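Local coordinates for protein pyruvate formate-lyase 2 (Archaeoglobus fulgidus, PDB 2F3O) that is a glycyl radical enzyme of undetermined function, related to pyruvate formate-lyase and glycerol dehydratase and probably a lyase, at residues Arg85-Asn99 and Val315-Gln329. Numbering follows the deposited sequence.
Sequences RIINELDSLPNRETN and VPAFDSLLEQYFSGQ
Two mostly irregular segments meet where I86, near the end of helix 83-87, comes within 4.9 Å of D319, CA to CA, and they meet again where N99 faces Q329. D319 shows how one carboxylate can serve a turn and a salt bridge at once: OD2 accepts from L321 N and, weakly, from L322 N, a capping bond at the turn leading into helix 322-325. R85 NH1 lies 2.8 Å from D319 OD2 and points its N-H at OD1, which it meets from above the carboxylate plane. E89 grips the next residue with both oxygens: OE2 takes S320 N on its syn lone pair, and OE1 accepts from S320 OG at 2.8 Å. I86 CD1 packs on the CB of A317, the residue at the centre of an inverse gamma turn. In this PFL-like chain the contact is largely buried; W753, next to G752, the predicted glycyl radical site, donates to G328 O, and E759 accepts from N99 N. The R96 chain, extended from CG to NE (chi2 173°), carries the guanidinium to N99 O, held side-on through NE and NH2, and to F318 O, 3.0 Å from NH2 and nearly in line with its C=O. A leucine in place of R96, with no N-H to give, would probably leave N99 less firmly set and both carbonyls short of partners. The N99 amide bridges three residues: ND2 donates to P316 O and, weakly, to E323 OE2, while OD1 receives Q329 NE2, the two amides almost perpendicular (85°).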
# COMPACT_ATOMS: atom_id res chain seq x y z
N ARG A 85 -8.79 -40.82 5.15
CA ARG A 85 -7.74 -41.73 5.62
C ARG A 85 -8.38 -42.86 6.40
O ARG A 85 -8.08 -44.03 6.18
CB ARG A 85 -6.75 -41.01 6.55
CG ARG A 85 -5.69 -40.22 5.84
CD ARG A 85 -4.45 -40.01 6.70
NE ARG A 85 -3.26 -40.15 5.87
CZ ARG A 85 -2.38 -41.14 5.95
NH1 ARG A 85 -2.50 -42.08 6.88
NH2 ARG A 85 -1.34 -41.19 5.12
N ILE A 86 -9.28 -42.48 7.30
CA ILE A 86 -9.90 -43.42 8.20
C ILE A 86 -10.99 -44.30 7.57
O ILE A 86 -11.25 -45.38 8.09
CB ILE A 86 -10.41 -42.72 9.49
CG1 ILE A 86 -10.18 -43.62 10.69
CG2 ILE A 86 -11.87 -42.27 9.38
CD1 ILE A 86 -10.85 -43.12 11.90
N ILE A 87 -11.59 -43.88 6.45
CA ILE A 87 -12.61 -44.71 5.77
C ILE A 87 -11.90 -45.91 5.17
O ILE A 87 -12.39 -47.03 5.22
CB ILE A 87 -13.37 -43.98 4.64
CG1 ILE A 87 -13.72 -42.55 5.03
CG2 ILE A 87 -14.62 -44.72 4.24
CD1 ILE A 87 -14.71 -42.44 6.11
N ASN A 88 -10.71 -45.66 4.66
CA ASN A 88 -9.87 -46.69 4.08
C ASN A 88 -9.42 -47.82 5.05
O ASN A 88 -8.72 -48.76 4.65
CB ASN A 88 -8.64 -46.03 3.46
CG ASN A 88 -8.06 -46.83 2.34
OD1 ASN A 88 -6.84 -47.06 2.29
ND2 ASN A 88 -8.92 -47.31 1.44
N GLU A 89 -9.82 -47.72 6.31
CA GLU A 89 -9.44 -48.70 7.32
C GLU A 89 -10.58 -49.01 8.26
O GLU A 89 -10.34 -49.32 9.43
CB GLU A 89 -8.29 -48.15 8.15
CG GLU A 89 -6.94 -48.19 7.49
CD GLU A 89 -5.86 -47.77 8.44
OE1 GLU A 89 -4.67 -47.85 8.07
OE2 GLU A 89 -6.20 -47.36 9.57
N LEU A 90 -11.81 -48.93 7.76
CA LEU A 90 -13.01 -49.11 8.59
C LEU A 90 -13.09 -50.45 9.32
O LEU A 90 -13.64 -50.53 10.42
CB LEU A 90 -14.26 -48.95 7.74
CG LEU A 90 -14.81 -47.54 7.65
CD1 LEU A 90 -16.20 -47.58 7.07
CD2 LEU A 90 -14.84 -46.94 9.04
N ASP A 91 -12.53 -51.48 8.70
CA ASP A 91 -12.55 -52.83 9.26
C ASP A 91 -11.74 -52.94 10.55
O ASP A 91 -12.15 -53.64 11.47
CB ASP A 91 -12.03 -53.83 8.24
CG ASP A 91 -13.03 -54.09 7.12
OD1 ASP A 91 -14.18 -53.61 7.21
OD2 ASP A 91 -12.66 -54.79 6.16
N SER A 92 -10.62 -52.22 10.62
CA SER A 92 -9.71 -52.34 11.75
C SER A 92 -10.15 -51.57 13.00
O SER A 92 -9.69 -51.86 14.10
CB SER A 92 -8.29 -51.92 11.34
OG SER A 92 -7.92 -52.54 10.12
N LEU A 93 -11.04 -50.60 12.83
CA LEU A 93 -11.41 -49.68 13.92
C LEU A 93 -12.01 -50.23 15.23
O LEU A 93 -11.64 -49.73 16.29
CB LEU A 93 -12.27 -48.53 13.41
CG LEU A 93 -11.78 -47.62 12.29
CD1 LEU A 93 -12.72 -46.43 12.20
CD2 LEU A 93 -10.33 -47.16 12.50
N PRO A 94 -12.96 -51.19 15.18
CA PRO A 94 -13.41 -51.65 16.51
C PRO A 94 -12.42 -52.58 17.21
O PRO A 94 -12.34 -52.58 18.43
CB PRO A 94 -14.73 -52.38 16.23
CG PRO A 94 -15.00 -52.22 14.76
CD PRO A 94 -13.70 -51.87 14.10
N ASN A 95 -11.67 -53.36 16.43
CA ASN A 95 -10.65 -54.24 16.98
C ASN A 95 -9.22 -53.87 16.60
O ASN A 95 -8.63 -54.50 15.72
CB ASN A 95 -10.93 -55.68 16.60
CG ASN A 95 -11.37 -56.52 17.79
OD1 ASN A 95 -10.74 -57.53 18.13
ND2 ASN A 95 -12.45 -56.08 18.45
N ARG A 96 -8.68 -52.84 17.24
CA ARG A 96 -7.27 -52.49 17.13
C ARG A 96 -6.81 -52.05 18.51
O ARG A 96 -7.65 -51.68 19.34
CB ARG A 96 -7.02 -51.39 16.10
CG ARG A 96 -7.78 -50.10 16.34
CD ARG A 96 -7.33 -49.03 15.35
NE ARG A 96 -7.90 -47.72 15.64
CZ ARG A 96 -7.66 -46.61 14.95
NH1 ARG A 96 -6.85 -46.64 13.90
NH2 ARG A 96 -8.23 -45.48 15.31
N GLU A 97 -5.51 -52.09 18.75
CA GLU A 97 -5.01 -52.01 20.13
C GLU A 97 -5.12 -50.64 20.83
O GLU A 97 -5.33 -50.58 22.04
CB GLU A 97 -3.60 -52.65 20.28
CG GLU A 97 -2.43 -51.83 19.76
CD GLU A 97 -1.15 -52.04 20.59
OE1 GLU A 97 -0.07 -51.54 20.18
OE2 GLU A 97 -1.23 -52.70 21.65
N THR A 98 -5.02 -49.55 20.07
CA THR A 98 -5.10 -48.19 20.62
C THR A 98 -6.16 -47.40 19.88
O THR A 98 -6.30 -47.52 18.66
CB THR A 98 -3.77 -47.45 20.45
OG1 THR A 98 -3.34 -47.55 19.09
CG2 THR A 98 -2.70 -48.05 21.35
N ASN A 99 -6.90 -46.58 20.63
CA ASN A 99 -7.93 -45.68 20.09
C ASN A 99 -8.97 -46.40 19.23
O ASN A 99 -9.21 -46.05 18.07
CB ASN A 99 -7.29 -44.51 19.34
CG ASN A 99 -8.23 -43.33 19.16
OD1 ASN A 99 -8.95 -42.94 20.07
ND2 ASN A 99 -8.21 -42.75 17.97
N VAL A 315 -12.15 -37.61 20.53
CA VAL A 315 -11.05 -38.51 20.48
C VAL A 315 -10.82 -38.46 18.97
O VAL A 315 -11.78 -38.32 18.20
CB VAL A 315 -11.53 -39.90 21.06
CG1 VAL A 315 -11.76 -40.94 19.98
CG2 VAL A 315 -10.55 -40.40 22.09
N PRO A 316 -9.56 -38.48 18.52
CA PRO A 316 -9.26 -38.11 17.13
C PRO A 316 -9.56 -39.20 16.11
O PRO A 316 -9.53 -40.36 16.44
CB PRO A 316 -7.77 -37.82 17.19
CG PRO A 316 -7.27 -38.72 18.27
CD PRO A 316 -8.36 -38.84 19.28
N ALA A 317 -9.86 -38.83 14.87
CA ALA A 317 -10.16 -39.82 13.81
C ALA A 317 -8.90 -40.26 13.06
O ALA A 317 -8.84 -40.17 11.83
CB ALA A 317 -11.19 -39.28 12.80
N PHE A 318 -7.92 -40.74 13.81
CA PHE A 318 -6.63 -41.07 13.25
C PHE A 318 -6.65 -42.49 12.72
O PHE A 318 -7.12 -43.39 13.39
CB PHE A 318 -5.56 -40.98 14.33
CG PHE A 318 -5.23 -39.57 14.75
CD1 PHE A 318 -5.43 -38.50 13.91
CD2 PHE A 318 -4.64 -39.34 15.99
CE1 PHE A 318 -5.10 -37.23 14.30
CE2 PHE A 318 -4.31 -38.07 16.37
CZ PHE A 318 -4.54 -37.01 15.54
N ASP A 319 -6.11 -42.70 11.53
CA ASP A 319 -5.91 -44.05 11.02
C ASP A 319 -4.68 -44.71 11.67
O ASP A 319 -4.06 -44.13 12.56
CB ASP A 319 -5.67 -43.99 9.52
CG ASP A 319 -4.43 -43.21 9.19
OD1 ASP A 319 -4.53 -41.97 9.22
OD2 ASP A 319 -3.35 -43.81 8.94
N SER A 320 -4.31 -45.88 11.16
CA SER A 320 -3.23 -46.71 11.71
C SER A 320 -1.84 -46.08 11.65
O SER A 320 -1.06 -46.25 12.58
CB SER A 320 -3.18 -48.05 11.00
OG SER A 320 -2.47 -47.94 9.78
N LEU A 321 -1.54 -45.37 10.57
CA LEU A 321 -0.27 -44.66 10.47
C LEU A 321 -0.28 -43.42 11.35
O LEU A 321 0.67 -43.19 12.10
CB LEU A 321 0.06 -44.32 9.02
CG LEU A 321 -0.18 -45.46 8.02
CD1 LEU A 321 -0.08 -44.97 6.56
CD2 LEU A 321 0.77 -46.64 8.28
N LEU A 322 -1.36 -42.64 11.30
CA LEU A 322 -1.47 -41.45 12.15
C LEU A 322 -1.47 -41.74 13.65
O LEU A 322 -1.10 -40.89 14.47
CB LEU A 322 -2.69 -40.60 11.76
CG LEU A 322 -2.54 -39.72 10.51
CD1 LEU A 322 -3.78 -38.87 10.36
CD2 LEU A 322 -1.30 -38.84 10.54
N GLU A 323 -1.84 -42.97 14.01
CA GLU A 323 -1.75 -43.44 15.40
C GLU A 323 -0.33 -43.71 15.88
O GLU A 323 -0.09 -43.80 17.08
CB GLU A 323 -2.57 -44.71 15.59
CG GLU A 323 -4.02 -44.47 15.90
CD GLU A 323 -4.24 -43.84 17.26
OE1 GLU A 323 -3.50 -44.17 18.22
OE2 GLU A 323 -5.18 -43.03 17.35
N GLN A 324 0.62 -43.86 14.96
CA GLN A 324 2.00 -44.07 15.37
C GLN A 324 2.66 -42.74 15.66
O GLN A 324 3.50 -42.65 16.55
CB GLN A 324 2.78 -44.81 14.29
CG GLN A 324 2.48 -46.31 14.20
CD GLN A 324 2.96 -46.91 12.87
OE1 GLN A 324 3.73 -46.29 12.12
NE2 GLN A 324 2.49 -48.12 12.57
N TYR A 325 2.29 -41.72 14.89
CA TYR A 325 2.94 -40.42 14.98
C TYR A 325 2.23 -39.52 15.97
O TYR A 325 2.80 -38.54 16.45
CB TYR A 325 3.03 -39.75 13.62
CG TYR A 325 3.97 -40.39 12.63
CD1 TYR A 325 3.56 -41.44 11.83
CD2 TYR A 325 5.27 -39.91 12.47
CE1 TYR A 325 4.43 -42.04 10.90
CE2 TYR A 325 6.15 -40.49 11.52
CZ TYR A 325 5.71 -41.56 10.75
OH TYR A 325 6.53 -42.15 9.82
N PHE A 326 0.98 -39.85 16.29
CA PHE A 326 0.20 -39.03 17.22
C PHE A 326 -0.54 -39.85 18.29
O PHE A 326 -1.70 -39.56 18.60
CB PHE A 326 -0.79 -38.13 16.46
CG PHE A 326 -0.13 -37.23 15.45
CD1 PHE A 326 -0.05 -37.60 14.12
CD2 PHE A 326 0.43 -36.03 15.84
CE1 PHE A 326 0.58 -36.77 13.19
CE2 PHE A 326 1.05 -35.21 14.92
CZ PHE A 326 1.13 -35.58 13.60
N SER A 327 0.14 -40.85 18.86
CA SER A 327 -0.46 -41.81 19.79
C SER A 327 -0.90 -41.16 21.08
O SER A 327 -0.26 -40.23 21.56
CB SER A 327 0.54 -42.92 20.15
OG SER A 327 -0.11 -44.15 20.39
N GLY A 328 -2.00 -41.63 21.66
CA GLY A 328 -2.43 -41.09 22.92
C GLY A 328 -3.63 -40.18 22.83
O GLY A 328 -3.81 -39.32 23.69
N GLN A 329 -4.43 -40.39 21.79
CA GLN A 329 -5.72 -39.73 21.63
C GLN A 329 -5.64 -38.21 21.72
O GLN A 329 -6.30 -37.57 22.55
CB GLN A 329 -6.72 -40.27 22.65
CG GLN A 329 -6.96 -41.76 22.52
CD GLN A 329 -7.94 -42.26 23.55
OE1 GLN A 329 -7.91 -41.84 24.72
NE2 GLN A 329 -8.82 -43.16 23.14